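PDB 2IVF: ethylbenzene dehydrogenase beta-subunit from Aromatoleum aromaticum, which holds iron-sulfur clusters in ferredoxin-type domains and probably relays electrons between the other subunits of its complex. Local coordinates for residues N224-Q229 and R233-G238; N40-R45 and K210-Y215. One frame throughout, in Å; residues are numbered along the deposited sequence.

Interaction 1 of 2, residues N224-Q229 and R233-G238; sequences NACNRQ and RVRAFG. With SF4 (iron/sulfur cluster), chain U; SF4 (iron/sulfur cluster), chain T.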
ATOM      1  N   ASN B 224     -19.048 -11.848  -5.084  1.00 23.93           N
ATOM      2  CA  ASN B 224     -17.898 -12.404  -4.381  1.00 23.27           C
ATOM      3  C   ASN B 224     -16.924 -11.315  -4.013  1.00 23.07           C
ATOM      4  O   ASN B 224     -16.800 -10.323  -4.724  1.00 23.95           O
ATOM      5  CB  ASN B 224     -17.250 -13.476  -5.219  1.00 23.06           C
ATOM      6  CG  ASN B 224     -16.809 -12.969  -6.571  1.00 24.31           C
ATOM      7  OD1 ASN B 224     -17.583 -12.350  -7.278  1.00 25.57           O
ATOM      8  ND2 ASN B 224     -15.567 -13.271  -6.949  1.00 25.46           N
ATOM      9  N   ALA B 225     -16.225 -11.498  -2.898  1.00 22.77           N
ATOM     10  CA  ALA B 225     -15.504 -10.412  -2.242  1.00 22.69           C
ATOM     11  C   ALA B 225     -14.313  -9.909  -3.088  1.00 23.42           C
ATOM     12  O   ALA B 225     -13.987  -8.696  -3.114  1.00 24.72           O
ATOM     13  CB  ALA B 225     -15.026 -10.885  -0.853  1.00 21.45           C
ATOM     14  N   CYS B 226     -13.612 -10.827  -3.733  1.00 23.15           N
ATOM     15  CA  CYS B 226     -12.408 -10.431  -4.488  1.00 23.59           C
ATOM     16  C   CYS B 226     -12.751  -9.594  -5.708  1.00 24.25           C
ATOM     17  O   CYS B 226     -11.956  -8.761  -6.146  1.00 25.91           O
ATOM     18  CB  CYS B 226     -11.540 -11.648  -4.804  1.00 22.94           C
ATOM     19  SG  CYS B 226     -12.403 -12.845  -5.816  1.00 24.87           S
ATOM     20  N   ASN B 227     -13.942  -9.836  -6.261  1.00 23.63           N
ATOM     21  CA  ASN B 227     -14.481  -9.017  -7.312  1.00 23.63           C
ATOM     22  C   ASN B 227     -15.054  -7.699  -6.802  1.00 23.02           C
ATOM     23  O   ASN B 227     -14.808  -6.665  -7.380  1.00 22.65           O
ATOM     24  CB  ASN B 227     -15.542  -9.788  -8.073  1.00 23.06           C
ATOM     25  CG  ASN B 227     -14.971 -10.816  -8.995  1.00 23.06           C
ATOM     26  OD1 ASN B 227     -13.773 -10.770  -9.354  1.00 24.54           O
ATOM     27  ND2 ASN B 227     -15.838 -11.724  -9.466  1.00 21.77           N
ATOM     28  N   ARG B 228     -15.851  -7.754  -5.729  1.00 23.74           N
ATOM     29  CA  ARG B 228     -16.543  -6.597  -5.260  1.00 22.38           C
ATOM     30  C   ARG B 228     -15.543  -5.596  -4.682  1.00 22.66           C
ATOM     31  O   ARG B 228     -15.670  -4.425  -4.944  1.00 22.72           O
ATOM     32  CB  ARG B 228     -17.583  -6.923  -4.198  1.00 21.67           C
ATOM     33  CG  ARG B 228     -18.456  -5.716  -3.851  1.00 21.54           C
ATOM     34  CD  ARG B 228     -19.543  -6.068  -2.810  1.00 21.30           C
ATOM     35  NE  ARG B 228     -20.270  -4.841  -2.446  1.00 21.60           N
ATOM     36  CZ  ARG B 228     -19.777  -3.912  -1.635  1.00 20.05           C
ATOM     37  NH1 ARG B 228     -18.601  -4.095  -1.046  1.00 21.30           N
ATOM     38  NH2 ARG B 228     -20.451  -2.796  -1.429  1.00 24.81           N
ATOM     39  N   GLN B 229     -14.548  -6.083  -3.955  1.00 23.21           N
ATOM     40  CA  GLN B 229     -13.603  -5.199  -3.255  1.00 21.86           C
ATOM     41  C   GLN B 229     -12.407  -4.645  -4.032  1.00 22.07           C
ATOM     42  O   GLN B 229     -11.550  -3.955  -3.471  1.00 22.13           O
ATOM     43  CB  GLN B 229     -13.116  -5.874  -1.978  1.00 22.39           C
ATOM     44  CG  GLN B 229     -14.273  -6.126  -0.979  1.00 22.39           C
ATOM     45  CD  GLN B 229     -13.828  -6.563   0.388  1.00 22.01           C
ATOM     46  OE1 GLN B 229     -14.171  -7.647   0.822  1.00 23.01           O
ATOM     47  NE2 GLN B 229     -13.001  -5.735   1.063  1.00 20.98           N
ATOM     48  N   ARG B 233     -11.344  -1.578 -10.144  1.00 22.69           N
ATOM     49  CA  ARG B 233     -12.541  -1.767 -10.971  1.00 23.36           C
ATOM     50  C   ARG B 233     -12.193  -2.632 -12.198  1.00 23.84           C
ATOM     51  O   ARG B 233     -12.671  -2.411 -13.305  1.00 23.98           O
ATOM     52  CB  ARG B 233     -13.164  -0.407 -11.351  1.00 23.11           C
ATOM     53  CG  ARG B 233     -13.261   0.575 -10.137  1.00 23.03           C
ATOM     54  CD  ARG B 233     -13.657   1.978 -10.504  1.00 23.37           C
ATOM     55  NE  ARG B 233     -15.097   2.244 -10.638  1.00 23.57           N
ATOM     56  CZ  ARG B 233     -15.802   2.180 -11.785  1.00 25.14           C
ATOM     57  NH1 ARG B 233     -15.234   1.901 -12.959  1.00 19.90           N
ATOM     58  NH2 ARG B 233     -17.073   2.487 -11.766  1.00 21.37           N
ATOM     59  N   VAL B 234     -11.410  -3.660 -11.903  1.00 23.27           N
ATOM     60  CA  VAL B 234     -10.808  -4.589 -12.855  1.00 24.09           C
ATOM     61  C   VAL B 234     -11.709  -5.767 -13.153  1.00 23.15           C
ATOM     62  O   VAL B 234     -11.558  -6.441 -14.168  1.00 22.10           O
ATOM     63  CB  VAL B 234      -9.527  -5.079 -12.138  1.00 27.04           C
ATOM     64  CG1 VAL B 234      -9.001  -6.375 -12.606  1.00 24.97           C
ATOM     65  CG2 VAL B 234      -8.554  -3.922 -12.060  1.00 25.52           C
ATOM     66  N   ARG B 235     -12.614  -6.037 -12.223  1.00 23.25           N
ATOM     67  CA  ARG B 235     -13.285  -7.307 -12.130  1.00 24.22           C
ATOM     68  C   ARG B 235     -14.736  -7.194 -12.589  1.00 23.66           C
ATOM     69  O   ARG B 235     -15.436  -6.286 -12.201  1.00 25.64           O
ATOM     70  CB  ARG B 235     -13.317  -7.741 -10.683  1.00 24.92           C
ATOM     71  CG  ARG B 235     -11.998  -7.891  -9.969  1.00 26.52           C
ATOM     72  CD  ARG B 235     -11.259  -9.020 -10.487  1.00 29.91           C
ATOM     73  NE  ARG B 235     -10.124  -9.316  -9.639  1.00 29.95           N
ATOM     74  CZ  ARG B 235     -10.025 -10.367  -8.815  1.00 26.64           C
ATOM     75  NH1 ARG B 235     -10.997 -11.242  -8.671  1.00 27.12           N
ATOM     76  NH2 ARG B 235      -8.910 -10.537  -8.127  1.00 26.61           N
ATOM     77  N   ALA B 236     -15.184  -8.111 -13.417  1.00 23.35           N
ATOM     78  CA  ALA B 236     -16.591  -8.268 -13.671  1.00 22.55           C
ATOM     79  C   ALA B 236     -16.999  -9.696 -13.373  1.00 22.83           C
ATOM     80  O   ALA B 236     -16.187 -10.627 -13.411  1.00 22.32           O
ATOM     81  CB  ALA B 236     -16.935  -7.884 -15.155  1.00 21.65           C
ATOM     82  N   PHE B 237     -18.283  -9.866 -13.095  1.00 22.37           N
ATOM     83  CA  PHE B 237     -18.756 -11.098 -12.535  1.00 22.69           C
ATOM     84  C   PHE B 237     -20.162 -11.339 -13.044  1.00 21.95           C
ATOM     85  O   PHE B 237     -20.952 -10.406 -13.193  1.00 20.25           O
ATOM     86  CB  PHE B 237     -18.828 -10.996 -11.005  1.00 22.55           C
ATOM     87  CG  PHE B 237     -19.281 -12.271 -10.334  1.00 23.43           C
ATOM     88  CD1 PHE B 237     -18.557 -13.426 -10.477  1.00 23.38           C
ATOM     89  CD2 PHE B 237     -20.434 -12.307  -9.539  1.00 24.55           C
ATOM     90  CE1 PHE B 237     -18.973 -14.612  -9.841  1.00 24.13           C
ATOM     91  CE2 PHE B 237     -20.834 -13.471  -8.894  1.00 23.64           C
ATOM     92  CZ  PHE B 237     -20.125 -14.614  -9.048  1.00 25.72           C
ATOM     93  N   GLY B 238     -20.482 -12.599 -13.277  1.00 22.47           N
ATOM     94  CA  GLY B 238     -21.844 -12.941 -13.606  1.00 22.81           C
ATOM     95  C   GLY B 238     -21.949 -14.288 -14.259  1.00 23.21           C
ATOM     96  O   GLY B 238     -20.971 -15.001 -14.324  1.00 22.60           O
TER
HETATM   97 FE1  SF4 U1359     -12.994 -17.293  -4.267  1.00 24.74          FE
HETATM   98 FE2  SF4 U1359     -11.978 -16.004  -2.215  1.00 24.78          FE
HETATM   99 FE3  SF4 U1359     -12.669 -14.644  -4.429  1.00 26.01          FE
HETATM  100 FE4  SF4 U1359     -14.625 -15.588  -2.840  1.00 23.99          FE
HETATM  101  S1  SF4 U1359     -13.094 -13.968  -2.295  1.00 24.55           S
HETATM  102  S2  SF4 U1359     -14.525 -15.832  -5.101  1.00 24.48           S
HETATM  103  S3  SF4 U1359     -13.669 -17.565  -2.066  1.00 23.52           S
HETATM  104  S4  SF4 U1359     -10.978 -16.250  -4.210  1.00 24.40           S
HETATM  105 FE1  SF4 T1358      -5.690  -6.021  -9.176  1.00 24.06          FE
HETATM  106 FE2  SF4 T1358      -6.762  -7.336  -7.023  1.00 25.50          FE
HETATM  107 FE3  SF4 T1358      -8.088  -5.350  -8.261  1.00 24.60          FE
HETATM  108 FE4  SF4 T1358      -5.955  -4.672  -6.746  1.00 24.60          FE
HETATM  109  S1  SF4 T1358      -7.862  -5.616  -6.003  1.00 24.68           S
HETATM  110  S2  SF4 T1358      -6.479  -3.888  -8.835  1.00 24.44           S
HETATM  111  S3  SF4 T1358      -4.637  -6.485  -7.189  1.00 24.86           S
HETATM  112  S4  SF4 T1358      -7.497  -7.395  -9.175  1.00 25.58           S

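Interaction 2 of 2, residues N40-R45 and K210-Y215; sequences NIWTKR and KCILCY. With SF4 (iron/sulfur cluster), chain U.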
ATOM      1  N   ASN B  40      -9.676 -12.344   4.642  1.00 25.10           N
ATOM      2  CA  ASN B  40     -10.316 -11.841   5.841  1.00 24.34           C
ATOM      3  C   ASN B  40     -11.731 -12.318   6.042  1.00 24.09           C
ATOM      4  O   ASN B  40     -12.308 -12.068   7.097  1.00 26.16           O
ATOM      5  CB  ASN B  40     -10.175 -10.311   5.915  1.00 23.68           C
ATOM      6  CG  ASN B  40      -8.774  -9.915   6.356  1.00 24.93           C
ATOM      7  OD1 ASN B  40      -8.485  -9.898   7.563  1.00 25.01           O
ATOM      8  ND2 ASN B  40      -7.876  -9.716   5.391  1.00 23.95           N
ATOM      9  N   ILE B  41     -12.287 -13.029   5.064  1.00 23.87           N
ATOM     10  CA  ILE B  41     -13.471 -13.843   5.318  1.00 23.10           C
ATOM     11  C   ILE B  41     -13.130 -15.305   5.524  1.00 23.73           C
ATOM     12  O   ILE B  41     -13.536 -15.895   6.539  1.00 22.47           O
ATOM     13  CB  ILE B  41     -14.512 -13.748   4.192  1.00 23.02           C
ATOM     14  CG1 ILE B  41     -14.777 -12.301   3.836  1.00 22.13           C
ATOM     15  CG2 ILE B  41     -15.823 -14.507   4.614  1.00 22.27           C
ATOM     16  CD1 ILE B  41     -15.482 -12.094   2.491  1.00 23.00           C
ATOM     17  N   TRP B  42     -12.380 -15.890   4.590  1.00 23.71           N
ATOM     18  CA  TRP B  42     -12.276 -17.335   4.492  1.00 24.79           C
ATOM     19  C   TRP B  42     -11.017 -17.984   5.019  1.00 24.06           C
ATOM     20  O   TRP B  42     -11.066 -19.181   5.352  1.00 24.06           O
ATOM     21  CB  TRP B  42     -12.478 -17.828   3.048  1.00 25.34           C
ATOM     22  CG  TRP B  42     -13.651 -17.215   2.385  1.00 25.88           C
ATOM     23  CD1 TRP B  42     -13.610 -16.359   1.340  1.00 27.40           C
ATOM     24  CD2 TRP B  42     -15.035 -17.343   2.743  1.00 27.21           C
ATOM     25  NE1 TRP B  42     -14.880 -15.951   1.002  1.00 27.96           N
ATOM     26  CE2 TRP B  42     -15.772 -16.552   1.837  1.00 25.68           C
ATOM     27  CE3 TRP B  42     -15.729 -18.054   3.736  1.00 27.07           C
ATOM     28  CZ2 TRP B  42     -17.158 -16.420   1.911  1.00 27.34           C
ATOM     29  CZ3 TRP B  42     -17.109 -17.942   3.792  1.00 26.79           C
ATOM     30  CH2 TRP B  42     -17.807 -17.137   2.890  1.00 27.17           C
ATOM     31  N   THR B  43      -9.886 -17.295   5.030  1.00 23.83           N
ATOM     32  CA  THR B  43      -8.637 -18.033   5.229  1.00 24.16           C
ATOM     33  C   THR B  43      -7.777 -17.470   6.328  1.00 24.74           C
ATOM     34  O   THR B  43      -6.571 -17.329   6.184  1.00 25.13           O
ATOM     35  CB  THR B  43      -7.810 -18.232   3.905  1.00 22.89           C
ATOM     36  OG1 THR B  43      -7.472 -16.969   3.319  1.00 22.97           O
ATOM     37  CG2 THR B  43      -8.613 -19.024   2.917  1.00 24.06           C
ATOM     38  N   LYS B  44      -8.414 -17.224   7.449  1.00 25.30           N
ATOM     39  CA  LYS B  44      -7.722 -16.962   8.697  1.00 26.48           C
ATOM     40  C   LYS B  44      -7.918 -18.062   9.748  1.00 26.75           C
ATOM     41  O   LYS B  44      -7.480 -17.925  10.879  1.00 27.72           O
ATOM     42  CB  LYS B  44      -8.153 -15.595   9.236  1.00 26.32           C
ATOM     43  CG  LYS B  44      -7.512 -14.500   8.482  1.00 27.38           C
ATOM     44  CD  LYS B  44      -8.072 -13.123   8.814  1.00 26.69           C
ATOM     45  CE  LYS B  44      -7.875 -12.700  10.224  1.00 26.95           C
ATOM     46  NZ  LYS B  44      -8.503 -11.345  10.406  1.00 24.41           N
ATOM     47  N   ARG B  45      -8.598 -19.139   9.369  1.00 27.04           N
ATOM     48  CA  ARG B  45      -8.793 -20.301  10.213  1.00 27.62           C
ATOM     49  C   ARG B  45      -7.505 -21.114  10.312  1.00 27.50           C
ATOM     50  O   ARG B  45      -6.733 -21.138   9.357  1.00 28.02           O
ATOM     51  CB  ARG B  45      -9.880 -21.185   9.592  1.00 27.84           C
ATOM     52  CG  ARG B  45     -11.238 -20.524   9.524  1.00 28.75           C
ATOM     53  CD  ARG B  45     -12.246 -21.380   8.805  1.00 29.19           C
ATOM     54  NE  ARG B  45     -12.097 -21.246   7.373  1.00 30.70           N
ATOM     55  CZ  ARG B  45     -11.705 -22.220   6.558  1.00 30.18           C
ATOM     56  NH1 ARG B  45     -11.447 -23.440   7.019  1.00 28.21           N
ATOM     57  NH2 ARG B  45     -11.594 -21.964   5.270  1.00 29.72           N
ATOM     58  N   LYS B 210     -10.324 -24.687  -1.078  1.00 23.54           N
ATOM     59  CA  LYS B 210     -10.194 -23.928  -2.288  1.00 23.13           C
ATOM     60  C   LYS B 210     -11.236 -22.803  -2.304  1.00 22.06           C
ATOM     61  O   LYS B 210     -12.187 -22.776  -1.523  1.00 23.82           O
ATOM     62  CB  LYS B 210     -10.456 -24.879  -3.483  1.00 22.08           C
ATOM     63  CG  LYS B 210     -11.879 -25.368  -3.586  1.00 23.55           C
ATOM     64  CD  LYS B 210     -12.115 -26.237  -4.792  1.00 22.41           C
ATOM     65  CE  LYS B 210     -12.101 -25.513  -6.109  1.00 22.02           C
ATOM     66  NZ  LYS B 210     -13.017 -24.333  -6.103  1.00 21.44           N
ATOM     67  N   CYS B 211     -11.082 -21.928  -3.276  1.00 22.65           N
ATOM     68  CA  CYS B 211     -12.077 -20.914  -3.546  1.00 22.55           C
ATOM     69  C   CYS B 211     -13.447 -21.535  -3.650  1.00 21.66           C
ATOM     70  O   CYS B 211     -13.644 -22.494  -4.381  1.00 21.76           O
ATOM     71  CB  CYS B 211     -11.694 -20.179  -4.815  1.00 23.25           C
ATOM     72  SG  CYS B 211     -12.883 -19.094  -5.539  1.00 23.63           S
ATOM     73  N   ILE B 212     -14.372 -20.985  -2.872  1.00 22.60           N
ATOM     74  CA  ILE B 212     -15.774 -21.421  -2.831  1.00 22.19           C
ATOM     75  C   ILE B 212     -16.707 -20.490  -3.645  1.00 22.00           C
ATOM     76  O   ILE B 212     -17.930 -20.543  -3.545  1.00 22.75           O
ATOM     77  CB  ILE B 212     -16.230 -21.563  -1.359  1.00 23.00           C
ATOM     78  CG1 ILE B 212     -16.184 -20.217  -0.609  1.00 21.05           C
ATOM     79  CG2 ILE B 212     -15.331 -22.623  -0.677  1.00 22.97           C
ATOM     80  CD1 ILE B 212     -16.981 -20.216   0.739  1.00 23.40           C
ATOM     81  N   LEU B 213     -16.098 -19.696  -4.509  1.00 22.09           N
ATOM     82  CA  LEU B 213     -16.744 -18.586  -5.184  1.00 22.66           C
ATOM     83  C   LEU B 213     -17.672 -17.817  -4.234  1.00 23.60           C
ATOM     84  O   LEU B 213     -18.728 -17.352  -4.636  1.00 22.37           O
ATOM     85  CB  LEU B 213     -17.467 -19.012  -6.460  1.00 22.76           C
ATOM     86  CG  LEU B 213     -17.040 -18.232  -7.710  1.00 22.68           C
ATOM     87  CD1 LEU B 213     -17.743 -18.791  -8.950  1.00 25.32           C
ATOM     88  CD2 LEU B 213     -17.260 -16.710  -7.566  1.00 24.54           C
ATOM     89  N   CYS B 214     -17.217 -17.622  -2.985  1.00 24.05           N
ATOM     90  CA  CYS B 214     -18.017 -16.935  -1.971  1.00 23.22           C
ATOM     91  C   CYS B 214     -19.481 -17.350  -1.977  1.00 23.81           C
ATOM     92  O   CYS B 214     -20.345 -16.498  -1.878  1.00 21.16           O
ATOM     93  CB  CYS B 214     -17.978 -15.448  -2.211  1.00 25.25           C
ATOM     94  SG  CYS B 214     -16.422 -14.677  -1.781  1.00 22.54           S
ATOM     95  N   TYR B 215     -19.777 -18.648  -2.104  1.00 22.74           N
ATOM     96  CA  TYR B 215     -21.154 -18.999  -2.319  1.00 23.42           C
ATOM     97  C   TYR B 215     -22.103 -18.506  -1.228  1.00 23.17           C
ATOM     98  O   TYR B 215     -23.265 -18.253  -1.539  1.00 24.57           O
ATOM     99  CB  TYR B 215     -21.363 -20.505  -2.582  1.00 23.63           C
ATOM    100  CG  TYR B 215     -21.035 -21.431  -1.427  1.00 24.54           C
ATOM    101  CD1 TYR B 215     -21.952 -21.650  -0.396  1.00 26.78           C
ATOM    102  CD2 TYR B 215     -19.830 -22.127  -1.375  1.00 24.39           C
ATOM    103  CE1 TYR B 215     -21.667 -22.508   0.657  1.00 23.19           C
ATOM    104  CE2 TYR B 215     -19.526 -23.006  -0.292  1.00 24.02           C
ATOM    105  CZ  TYR B 215     -20.459 -23.184   0.710  1.00 24.79           C
ATOM    106  OH  TYR B 215     -20.214 -24.034   1.781  1.00 25.92           O
TER
HETATM  107 FE1  SF4 U1359     -12.994 -17.293  -4.267  1.00 24.74          FE
HETATM  108 FE2  SF4 U1359     -11.978 -16.004  -2.215  1.00 24.78          FE
HETATM  109 FE3  SF4 U1359     -12.669 -14.644  -4.429  1.00 26.01          FE
HETATM  110 FE4  SF4 U1359     -14.625 -15.588  -2.840  1.00 23.99          FE
HETATM  111  S1  SF4 U1359     -13.094 -13.968  -2.295  1.00 24.55           S
HETATM  112  S2  SF4 U1359     -14.525 -15.832  -5.101  1.00 24.48           S
HETATM  113  S3  SF4 U1359     -13.669 -17.565  -2.066  1.00 23.52           S
HETATM  114  S4  SF4 U1359     -10.978 -16.250  -4.210  1.00 24.40           S

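Interaction 1 of 2, residues N224-Q229 and R233-G238
R235 and N227 meet through one hydrogen bond. NH1 of R235 donates to OD1 of N227 at 2.9 Å, with an N-H...O angle of 153°. The amide and guanidinium planes stand nearly at right angles, 80° apart, and the donor is tilted out of the carbonyl plane. CB and CG of R235 lie against N227 OD1, and the bend at chi2 (-69°) turns CD and the guanidinium back over it. C226 O sits over the guanidinium face; at its edge, R235 NE is 3.3 Å from S4 of the chain T cluster. C226 SG binds FE3 of the chain U cluster at 2.3 Å and lies 3.6 Å from R235 NH1.

N224 OD1 stands over the centre of the F237 ring, 3.4 Å from its plane. N227 ND2 approaches the ring obliquely, 3.4 Å from F237 CD1, and makes a weak hydrogen bond to N224 OD1. N224 ND2 is 3.3 Å from S2 of the chain U cluster.

In the next shell, N227 ND2 hydrogen-bonds T21 OG1 and R235 NH2 hydrogen-bonds N54 OD1. Helix 225-228 packs on the start of strand 235-239, and the contact joins two cluster pockets: C226 ligates one cluster, V234 and R235 line the other's pocket. C226 O is buried without a hydrogen-bond partner, and the guanidinium may ease its dipole. Between two clusters, the arginine's positive charge would be expected to influence both.

Interaction 2 of 2, residues N40-R45 and K210-Y215
W42 carries CG on the far side from its carbonyl carbon (chi1 -47°), which brings the indole towards I212 and C214. I212 holds CG1 between its backbone N and carbonyl carbon (chi1 63°), and its extended chain sets CD1 over the indole. The methyl CD1 stands almost straight above the six-membered ring, 3.7 Å from its centroid, in a CH-pi contact. I41 CG2 covers the opposite face, so the ring is sandwiched between two isoleucine methyls.

NE1 of W42 donates a hydrogen bond to SG of C214 at 3.4 Å, with the sulfur near the ring plane and an N-H...S angle of 152°. That SG binds FE4 of the chain U cluster at 2.3 Å. CD1 of W42 lies 3.6 Å from S3 of the same cluster. An N-H bond to a cluster thiolate would be expected to draw off some of its negative charge.

C211 SG binds FE1 at 2.2 Å and accepts a hydrogen bond from L213 N at 3.4 Å. C211 and C214 form a CxxC pair on one cubane. C226 binds FE3, and C38, also in the pocket, is probably the fourth ligand. Such cysteine sets are typical of ferredoxin-type 4Fe-4S sites.

In the fold
From the N terminus the chain runs through strand 19-24; the last turn of helix 33-42 and the loop after it supply 40-45. A long excursion, including strands 141-149 and 177-179, precedes 210-215, which closes interaction 2. Helix 215-218 then leads to 224-229, and a tight three-residue connection brings 233-238 back in interaction 1. The two contacts are in series and do not nest. They share the chain U cluster and touch directly: A225 packs on I41 and C214, and F237 CE1 on L213 CD2. Strand 235-239 pairs antiparallel with strand 19-24, so 233-238 is tied back to the N-terminal strand, as 210-215 is to the end of helix 33-42 by interaction 2.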